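Local coordinates for geranylgeranyl pyrophosphate synthase (Corynebacterium glutamicum, PDB 3LMD), which probably condenses isopentenyl diphosphate units onto an allylic diphosphate primer, with magnesium as cofactor, to build long-chain prenyl diphosphates, at residues A[20-25]-A[345-350]; A[236-241]-A[315-320]; A[105-110]-A[148-153]. All coordinates share one frame; numbering follows the deposited sequence.

Contact 1 (A[20-25]-A[345-350]); sequences GVSTTG and TFTVKR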
loop_
_atom_site.group_PDB
_atom_site.type_symbol
_atom_site.label_atom_id
_atom_site.label_comp_id
_atom_site.label_asym_id
_atom_site.label_seq_id
_atom_site.Cartn_x
_atom_site.Cartn_y
_atom_site.Cartn_z
ATOM N N GLY A 20 -13.440 -4.771 -18.461
ATOM C CA GLY A 20 -13.859 -4.143 -19.747
ATOM C C GLY A 20 -15.362 -3.986 -19.902
ATOM O O GLY A 20 -16.049 -3.551 -18.978
ATOM N N VAL A 21 -15.876 -4.348 -21.076
ATOM C CA VAL A 21 -17.280 -4.094 -21.408
ATOM C C VAL A 21 -18.233 -4.750 -20.407
ATOM O O VAL A 21 -19.288 -4.203 -20.094
ATOM C CB VAL A 21 -17.636 -4.535 -22.860
ATOM C CG1 VAL A 21 -16.444 -4.325 -23.795
ATOM C CG2 VAL A 21 -18.127 -5.996 -22.903
ATOM N N SER A 22 -17.848 -5.916 -19.894
ATOM C CA SER A 22 -18.686 -6.658 -18.945
ATOM C C SER A 22 -18.998 -5.855 -17.679
ATOM O O SER A 22 -20.171 -5.654 -17.335
ATOM C CB SER A 22 -18.021 -7.994 -18.585
ATOM O OG SER A 22 -17.999 -8.828 -19.735
ATOM N N THR A 23 -17.952 -5.421 -16.981
ATOM C CA THR A 23 -18.119 -4.646 -15.740
ATOM C C THR A 23 -18.799 -3.282 -15.999
ATOM O O THR A 23 -19.534 -2.784 -15.150
ATOM C CB THR A 23 -16.751 -4.423 -15.018
ATOM O OG1 THR A 23 -16.095 -5.682 -14.792
ATOM C CG2 THR A 23 -16.949 -3.726 -13.693
ATOM N N THR A 24 -18.545 -2.694 -17.172
ATOM C CA THR A 24 -19.166 -1.421 -17.602
ATOM C C THR A 24 -20.654 -1.567 -17.937
ATOM O O THR A 24 -21.494 -0.827 -17.421
ATOM C CB THR A 24 -18.445 -0.825 -18.849
ATOM O OG1 THR A 24 -17.120 -0.409 -18.495
ATOM C CG2 THR A 24 -19.225 0.369 -19.430
ATOM N N GLY A 25 -20.974 -2.519 -18.812
ATOM C CA GLY A 25 -22.368 -2.810 -19.169
ATOM C C GLY A 25 -23.240 -3.239 -17.995
ATOM O O GLY A 25 -24.447 -2.964 -17.976
ATOM N N THR A 345 -26.846 -12.542 -16.010
ATOM C CA THR A 345 -27.436 -13.124 -17.193
ATOM C C THR A 345 -27.169 -12.289 -18.413
ATOM O O THR A 345 -26.838 -12.764 -19.456
ATOM C CB THR A 345 -28.927 -13.291 -17.039
ATOM O OG1 THR A 345 -29.189 -14.271 -16.054
ATOM C CG2 THR A 345 -29.465 -13.759 -18.282
ATOM N N PHE A 346 -27.313 -11.007 -18.250
ATOM C CA PHE A 346 -27.121 -10.089 -19.358
ATOM C C PHE A 346 -25.685 -10.192 -19.864
ATOM O O PHE A 346 -25.417 -10.123 -21.067
ATOM C CB PHE A 346 -27.414 -8.654 -18.907
ATOM C CG PHE A 346 -27.216 -7.629 -19.991
ATOM C CD1 PHE A 346 -28.256 -7.307 -20.863
ATOM C CD2 PHE A 346 -25.996 -6.991 -20.148
ATOM C CE1 PHE A 346 -28.077 -6.359 -21.876
ATOM C CE2 PHE A 346 -25.809 -6.044 -21.161
ATOM C CZ PHE A 346 -26.849 -5.730 -22.022
ATOM N N THR A 347 -24.752 -10.347 -18.941
ATOM C CA THR A 347 -23.348 -10.467 -19.323
ATOM C C THR A 347 -23.131 -11.767 -20.102
ATOM O O THR A 347 -22.487 -11.783 -21.141
ATOM C CB THR A 347 -22.431 -10.441 -18.075
ATOM O OG1 THR A 347 -22.683 -9.239 -17.327
ATOM C CG2 THR A 347 -20.955 -10.490 -18.484
ATOM N N VAL A 348 -23.663 -12.870 -19.594
ATOM C CA VAL A 348 -23.482 -14.135 -20.300
ATOM C C VAL A 348 -24.076 -14.042 -21.723
ATOM O O VAL A 348 -23.478 -14.532 -22.693
ATOM C CB VAL A 348 -24.128 -15.282 -19.527
ATOM C CG1 VAL A 348 -24.079 -16.589 -20.335
ATOM C CG2 VAL A 348 -23.427 -15.432 -18.107
ATOM N N LYS A 349 -25.227 -13.384 -21.837
ATOM C CA LYS A 349 -25.927 -13.231 -23.126
ATOM C C LYS A 349 -25.143 -12.441 -24.155
ATOM O O LYS A 349 -25.438 -12.507 -25.346
ATOM C CB LYS A 349 -27.297 -12.588 -22.927
ATOM C CG LYS A 349 -28.425 -13.592 -22.828
ATOM C CD LYS A 349 -29.640 -13.033 -22.108
ATOM C CE LYS A 349 -30.704 -14.124 -21.983
ATOM N NZ LYS A 349 -31.849 -13.720 -21.128
ATOM N N ARG A 350 -24.144 -11.681 -23.723
ATOM C CA ARG A 350 -23.278 -11.034 -24.710
ATOM C C ARG A 350 -22.517 -12.046 -25.595
ATOM O O ARG A 350 -22.063 -11.691 -26.691
ATOM C CB ARG A 350 -22.243 -10.136 -24.040
ATOM C CG ARG A 350 -22.788 -8.984 -23.206
ATOM C CD ARG A 350 -21.605 -8.229 -22.594
ATOM N NE ARG A 350 -22.053 -7.213 -21.648
ATOM C CZ ARG A 350 -22.287 -5.941 -21.974
ATOM N NH1 ARG A 350 -22.110 -5.526 -23.227
ATOM N NH2 ARG A 350 -22.697 -5.082 -21.046
#
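The guanidinium of Arg-350 is held between a backbone carbonyl and an aromatic rim. Over one face, offset toward the rim, lies Val-21 O, 3.6 Å from Arg-350 NH2; over the opposite face sits CE2 of Phe-346, from the arginine's own segment. That phenyl ring receives NH2 at its edge, in the ring plane, so the arrangement is not a stack. At the guanidinium edge comes Gly-25, whose CA is 3.0 Å from Arg-350 NH2. Glycine suits this place because it has no side chain to keep the nitrogen off, although so close an approach makes the exact position of NH2 somewhat doubtful. The arginine gets there by an extended run from CG to NE, past Val-21, whose CG2 lies 4.0 Å from Arg-350 NH1 and also touches CD of the arginine. The second point of contact is smaller: Thr-347 CG2 packs 3.6 Å from Ser-22 OG and 3.9 Å from Ser-22 CB. Chi1 of -56° puts Thr-347 OG1 beside the backbone N, where it bonds to Leu-343 O, and leaves CG2 anti to that N and against Ser-22. Ser-22 OG is likewise engaged, with Asp-240 and with the carbonyl of Phe-236. Small hydroxyl residues suit this junction, since each satisfies its oxygen nearby and offers carbon for packing. Val-21 O accepts Gly-25 N within its helix and meets the guanidinium over a face, where no N-H points; Arg-350 NE is buried without a partner in the model. The contact is therefore mostly packing, with perhaps a diffuse attraction between charge and carbonyl.

Contact 2 (A[236-241]-A[315-320]); sequences FQIVDD and DEVYRY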
loop_
_atom_site.group_PDB
_atom_site.type_symbol
_atom_site.label_atom_id
_atom_site.label_comp_id
_atom_site.label_asym_id
_atom_site.label_seq_id
_atom_site.Cartn_x
_atom_site.Cartn_y
_atom_site.Cartn_z
ATOM N N PHE A 236 -17.487 -11.994 -15.611
ATOM C CA PHE A 236 -17.112 -10.739 -16.305
ATOM C C PHE A 236 -15.833 -10.896 -17.118
ATOM O O PHE A 236 -15.761 -10.461 -18.258
ATOM C CB PHE A 236 -16.898 -9.581 -15.304
ATOM C CG PHE A 236 -18.182 -9.032 -14.709
ATOM C CD1 PHE A 236 -19.401 -9.320 -15.268
ATOM C CD2 PHE A 236 -18.147 -8.209 -13.595
ATOM C CE1 PHE A 236 -20.586 -8.814 -14.716
ATOM C CE2 PHE A 236 -19.322 -7.707 -13.046
ATOM C CZ PHE A 236 -20.537 -8.014 -13.614
ATOM N N GLN A 237 -14.801 -11.460 -16.495
ATOM C CA GLN A 237 -13.492 -11.521 -17.131
ATOM C C GLN A 237 -13.464 -12.557 -18.281
ATOM O O GLN A 237 -12.873 -12.305 -19.314
ATOM C CB GLN A 237 -12.410 -11.872 -16.103
ATOM C CG GLN A 237 -11.003 -11.766 -16.704
ATOM C CD GLN A 237 -10.713 -10.341 -17.169
ATOM O OE1 GLN A 237 -10.632 -9.441 -16.349
ATOM N NE2 GLN A 237 -10.616 -10.126 -18.491
ATOM N N ILE A 238 -14.062 -13.730 -18.082
ATOM C CA ILE A 238 -14.057 -14.710 -19.153
ATOM C C ILE A 238 -14.875 -14.193 -20.345
ATOM O O ILE A 238 -14.469 -14.342 -21.504
ATOM C CB ILE A 238 -14.586 -16.089 -18.694
ATOM C CG1 ILE A 238 -13.688 -16.636 -17.565
ATOM C CG2 ILE A 238 -14.546 -17.079 -19.917
ATOM C CD1 ILE A 238 -14.240 -17.823 -16.857
ATOM N N VAL A 239 -16.021 -13.572 -20.068
ATOM C CA VAL A 239 -16.850 -13.062 -21.139
ATOM C C VAL A 239 -16.065 -11.983 -21.921
ATOM O O VAL A 239 -16.067 -11.979 -23.156
ATOM C CB VAL A 239 -18.233 -12.516 -20.619
ATOM C CG1 VAL A 239 -18.898 -11.635 -21.693
ATOM C CG2 VAL A 239 -19.192 -13.682 -20.248
ATOM N N ASP A 240 -15.390 -11.081 -21.203
ATOM C CA ASP A 240 -14.538 -10.061 -21.843
ATOM C C ASP A 240 -13.473 -10.720 -22.739
ATOM O O ASP A 240 -13.159 -10.244 -23.851
ATOM C CB ASP A 240 -13.805 -9.216 -20.779
ATOM C CG ASP A 240 -14.667 -8.112 -20.184
ATOM O OD1 ASP A 240 -15.793 -7.881 -20.669
ATOM O OD2 ASP A 240 -14.200 -7.456 -19.228
ATOM N N ASP A 241 -12.870 -11.780 -22.222
ATOM C CA ASP A 241 -11.801 -12.471 -22.947
ATOM C C ASP A 241 -12.312 -13.142 -24.217
ATOM O O ASP A 241 -11.643 -13.103 -25.245
ATOM C CB ASP A 241 -11.066 -13.486 -22.045
ATOM C CG ASP A 241 -10.240 -12.805 -20.950
ATOM O OD1 ASP A 241 -9.984 -11.598 -21.054
ATOM O OD2 ASP A 241 -9.865 -13.471 -19.968
ATOM N N ASP A 315 -18.639 -22.748 -21.959
ATOM C CA ASP A 315 -19.152 -23.736 -20.998
ATOM C C ASP A 315 -18.614 -23.450 -19.608
ATOM O O ASP A 315 -19.281 -23.710 -18.612
ATOM C CB ASP A 315 -18.773 -25.170 -21.399
ATOM C CG ASP A 315 -19.541 -25.631 -22.636
ATOM O OD1 ASP A 315 -20.587 -25.030 -22.932
ATOM O OD2 ASP A 315 -19.096 -26.567 -23.303
ATOM N N GLU A 316 -17.405 -22.910 -19.532
ATOM C CA GLU A 316 -16.865 -22.499 -18.211
ATOM C C GLU A 316 -17.653 -21.292 -17.658
ATOM O O GLU A 316 -18.011 -21.247 -16.477
ATOM C CB GLU A 316 -15.365 -22.210 -18.342
ATOM C CG GLU A 316 -14.663 -21.893 -17.038
ATOM C CD GLU A 316 -14.427 -23.125 -16.174
ATOM O OE1 GLU A 316 -15.077 -24.170 -16.384
ATOM O OE2 GLU A 316 -13.589 -23.037 -15.265
ATOM N N VAL A 317 -17.972 -20.339 -18.525
ATOM C CA VAL A 317 -18.917 -19.253 -18.153
ATOM C C VAL A 317 -20.239 -19.810 -17.613
ATOM O O VAL A 317 -20.770 -19.339 -16.586
ATOM C CB VAL A 317 -19.206 -18.306 -19.334
ATOM C CG1 VAL A 317 -20.356 -17.319 -18.979
ATOM C CG2 VAL A 317 -17.942 -17.502 -19.703
ATOM N N TYR A 318 -20.768 -20.827 -18.278
ATOM C CA TYR A 318 -22.051 -21.384 -17.839
ATOM C C TYR A 318 -21.946 -22.046 -16.482
ATOM O O TYR A 318 -22.907 -22.037 -15.706
ATOM C CB TYR A 318 -22.581 -22.422 -18.837
ATOM C CG TYR A 318 -22.975 -21.854 -20.179
ATOM C CD1 TYR A 318 -23.453 -20.550 -20.295
ATOM C CD2 TYR A 318 -22.930 -22.650 -21.329
ATOM C CE1 TYR A 318 -23.845 -20.038 -21.521
ATOM C CE2 TYR A 318 -23.323 -22.143 -22.558
ATOM C CZ TYR A 318 -23.783 -20.849 -22.655
ATOM O OH TYR A 318 -24.180 -20.362 -23.894
ATOM N N ARG A 319 -20.796 -22.657 -16.223
ATOM C CA ARG A 319 -20.549 -23.316 -14.960
ATOM C C ARG A 319 -20.516 -22.280 -13.811
ATOM O O ARG A 319 -21.081 -22.509 -12.731
ATOM C CB ARG A 319 -19.215 -24.081 -15.037
ATOM C CG ARG A 319 -18.874 -24.879 -13.776
ATOM C CD ARG A 319 -17.604 -25.701 -13.933
ATOM N NE ARG A 319 -16.396 -24.886 -13.843
ATOM C CZ ARG A 319 -15.878 -24.417 -12.709
ATOM N NH1 ARG A 319 -14.752 -23.712 -12.741
ATOM N NH2 ARG A 319 -16.470 -24.663 -11.543
ATOM N N TYR A 320 -19.866 -21.139 -14.043
ATOM C CA TYR A 320 -19.907 -20.037 -13.050
ATOM C C TYR A 320 -21.293 -19.438 -12.925
ATOM O O TYR A 320 -21.678 -19.001 -11.849
ATOM C CB TYR A 320 -18.887 -18.956 -13.401
ATOM C CG TYR A 320 -17.498 -19.424 -13.082
ATOM C CD1 TYR A 320 -17.108 -19.626 -11.754
ATOM C CD2 TYR A 320 -16.562 -19.643 -14.084
ATOM C CE1 TYR A 320 -15.821 -20.074 -11.431
ATOM C CE2 TYR A 320 -15.269 -20.079 -13.767
ATOM C CZ TYR A 320 -14.907 -20.292 -12.441
ATOM O OH TYR A 320 -13.614 -20.700 -12.097
#
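Ile-238 and Val-317 form the tight centre of this contact. Their CG2 methyls are 3.4 Å apart, closer than usual for two carbons, and CB of Ile-238 is also within 3.8 Å of Val-317 CG2. The two side chains slide past each other in opposite directions. The helices run nearly antiparallel, at 160°, with short-segment axes 9.8 Å apart. Val-317 serves both neighbours with its fork: chi1 of 171° sets CG1 anti to the backbone N, where it meets Val-239 CG2 at 4.0 Å, and leaves CG2 for Ile-238. Packing is looser toward the tip of Ile-238. Its CD1 comes obliquely to the Tyr-320 ring, 4.0 Å from CE2, and is 4.1 Å from Glu-316 CG. Glutamate fits this margin because its methylene carbon faces the isoleucine while its carboxylate is turned toward the exposed Arg-319. There the arginine grips side-on, NE to Glu-316 OE1 at 3.0 Å and NH1 to Glu-316 OE2 at 2.9 Å, both bonds nearly straight and in the guanidinium plane but tilted well out of the carboxylate plane. Segment 236-241, FQIVDD, leads into what is probably the family's second aspartate-rich motif. Ile-238 and Val-239 pack on helix 309-328, while Asp-240 bonds to Ser-22 and Gly-20 N, and Asp-241 to Tyr-192 and Gln-237. Around the contact, Tyr-192 and Thr-193 of helix 188-214 cover Ile-238 and Tyr-320, whereas helix 335-349 lies on the Val-239 and Val-317 flank through Thr-347 and Val-348; Ser-22 of helix 21-27 also packs on Val-239.

Contact 3 (A[105-110]-A[148-153]); sequences EITHLA and AHASGL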
loop_
_atom_site.group_PDB
_atom_site.type_symbol
_atom_site.label_atom_id
_atom_site.label_comp_id
_atom_site.label_asym_id
_atom_site.label_seq_id
_atom_site.Cartn_x
_atom_site.Cartn_y
_atom_site.Cartn_z
ATOM N N GLU A 105 -14.184 0.822 -3.335
ATOM C CA GLU A 105 -13.779 1.553 -4.539
ATOM C C GLU A 105 -12.379 2.158 -4.459
ATOM O O GLU A 105 -11.657 2.181 -5.462
ATOM C CB GLU A 105 -14.806 2.622 -4.928
ATOM C CG GLU A 105 -14.432 3.332 -6.214
ATOM C CD GLU A 105 -14.630 2.478 -7.477
ATOM O OE1 GLU A 105 -14.982 1.292 -7.383
ATOM O OE2 GLU A 105 -14.460 3.016 -8.596
ATOM N N ILE A 106 -11.995 2.647 -3.276
ATOM C CA ILE A 106 -10.649 3.215 -3.096
ATOM C C ILE A 106 -9.613 2.131 -3.277
ATOM O O ILE A 106 -8.534 2.347 -3.839
ATOM C CB ILE A 106 -10.491 3.818 -1.674
ATOM C CG1 ILE A 106 -11.257 5.167 -1.584
ATOM C CG2 ILE A 106 -8.996 4.027 -1.376
ATOM C CD1 ILE A 106 -11.340 5.728 -0.102
ATOM N N THR A 107 -9.932 0.948 -2.775
ATOM C CA THR A 107 -9.005 -0.188 -2.919
ATOM C C THR A 107 -8.841 -0.584 -4.368
ATOM O O THR A 107 -7.712 -0.836 -4.835
ATOM C CB THR A 107 -9.495 -1.383 -2.094
ATOM O OG1 THR A 107 -9.501 -0.997 -0.709
ATOM C CG2 THR A 107 -8.555 -2.604 -2.278
ATOM N N HIS A 108 -9.963 -0.606 -5.087
ATOM C CA HIS A 108 -9.936 -0.815 -6.526
ATOM C C HIS A 108 -9.027 0.187 -7.215
ATOM O O HIS A 108 -8.187 -0.198 -8.031
ATOM C CB HIS A 108 -11.377 -0.743 -7.105
ATOM C CG HIS A 108 -11.426 -0.705 -8.591
ATOM N ND1 HIS A 108 -10.847 -1.685 -9.379
ATOM C CD2 HIS A 108 -11.987 0.190 -9.442
ATOM C CE1 HIS A 108 -11.050 -1.387 -10.656
ATOM N NE2 HIS A 108 -11.731 -0.253 -10.719
ATOM N N LEU A 109 -9.204 1.481 -6.930
ATOM C CA LEU A 109 -8.385 2.511 -7.568
ATOM C C LEU A 109 -6.894 2.374 -7.210
ATOM O O LEU A 109 -6.025 2.514 -8.087
ATOM C CB LEU A 109 -8.904 3.929 -7.213
ATOM C CG LEU A 109 -10.334 4.175 -7.719
ATOM C CD1 LEU A 109 -10.903 5.537 -7.213
ATOM C CD2 LEU A 109 -10.371 4.086 -9.274
ATOM N N ALA A 110 -6.596 2.102 -5.947
ATOM C CA ALA A 110 -5.185 1.957 -5.506
ATOM C C ALA A 110 -4.496 0.872 -6.310
ATOM O O ALA A 110 -3.373 1.023 -6.772
ATOM C CB ALA A 110 -5.110 1.640 -3.999
ATOM N N ALA A 148 -3.948 4.565 2.628
ATOM C CA ALA A 148 -4.029 5.255 3.929
ATOM C C ALA A 148 -5.446 5.837 4.155
ATOM O O ALA A 148 -5.984 5.744 5.258
ATOM C CB ALA A 148 -2.989 6.390 4.040
ATOM N N HIS A 149 -6.019 6.471 3.130
ATOM C CA HIS A 149 -7.418 6.956 3.205
ATOM C C HIS A 149 -8.376 5.812 3.543
ATOM O O HIS A 149 -9.274 5.947 4.399
ATOM C CB HIS A 149 -7.904 7.544 1.859
ATOM C CG HIS A 149 -7.162 8.771 1.420
ATOM N ND1 HIS A 149 -6.709 9.716 2.300
ATOM C CD2 HIS A 149 -6.843 9.222 0.184
ATOM C CE1 HIS A 149 -6.117 10.694 1.636
ATOM N NE2 HIS A 149 -6.180 10.410 0.345
ATOM N N ALA A 150 -8.219 4.698 2.847
ATOM C CA ALA A 150 -9.111 3.558 3.084
ATOM C C ALA A 150 -9.002 3.083 4.539
ATOM O O ALA A 150 -10.000 2.772 5.195
ATOM C CB ALA A 150 -8.822 2.381 2.080
ATOM N N SER A 151 -7.787 2.996 5.049
ATOM C CA SER A 151 -7.601 2.569 6.442
ATOM C C SER A 151 -8.274 3.514 7.429
ATOM O O SER A 151 -8.818 3.065 8.452
ATOM C CB SER A 151 -6.103 2.481 6.778
ATOM O OG SER A 151 -5.486 1.550 5.914
ATOM N N GLY A 152 -8.220 4.819 7.155
ATOM C CA GLY A 152 -8.924 5.805 8.000
ATOM C C GLY A 152 -10.405 5.448 8.116
ATOM O O GLY A 152 -10.961 5.366 9.237
ATOM N N LEU A 153 -11.057 5.231 6.970
ATOM C CA LEU A 153 -12.494 4.862 6.982
ATOM C C LEU A 153 -12.751 3.517 7.667
ATOM O O LEU A 153 -13.719 3.346 8.427
ATOM C CB LEU A 153 -13.064 4.816 5.561
ATOM C CG LEU A 153 -13.150 6.155 4.820
ATOM C CD1 LEU A 153 -13.673 5.917 3.391
ATOM C CD2 LEU A 153 -14.064 7.129 5.614
#
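Ile-106 carries most of this contact, reaching Ala-150 with one branch and Leu-153 with the other. From CB the short branch, CG2, stands anti to the backbone N and rests on the methyl of Ala-150, CB, at 3.8 Å. The long branch runs through CG1, which serves as the arm to CD1. Chi1 of -75° sets CG1 anti to the carbonyl carbon, and chi2 of 171° stretches the arm onward, so that Ile-106 CD1 ends 4.2 Å from Leu-153 CD1 and 4.4 Å from His-149 CB. The isoleucine thus spans one turn of the opposing helix, touching His-149, Ala-150 and Leu-153. Alanine suits the closest point, since a single methyl lets the backbones approach: the CA atoms of Ile-106 and Ala-150 are 6.4 Å apart, and the axes of the short segments pass at 9.5 Å, nearly antiparallel at 164°. Leucine, longer, bridges back from one turn further on. Thr-107 adds a marginal contact, its OG1 4.4 Å from Ala-150 CB; that hydroxyl bonds to Val-103 O in its own helix, which lets a polar residue sit buried against a methyl. Thr-107 is about 11 Å, side chain to side chain, from Asp-115, a calcium ligand in a structure of this protein, so the contact packs helix 95-118 upstream of that site. Helix 34-55 lies against Ile-106 through Leu-51 and Glu-54, while Gly-170 and Phe-165 of the second subunit pack on Ala-148 and Ser-151 of helix 132-157.

Followed from the N terminus, the chain opens contact 1 at its first modelled residues and closes it only at 345-350, so nearly the whole all-helical fold lies inside that loop. Nested within it are two smaller loops in series: contact 3 joins helix 95-118 to helix 132-157, and later contact 2 joins helix 219-246 to helix 309-328. None of the three cross. Contacts 1 and 2 adjoin, with centres about 10 Å apart, so both modelled ends of the chain share one cluster of helices. Contact 3 lies on the opposite side of the chain's centre, its centre about 26 Å from that of contact 1, beside the partner subunit.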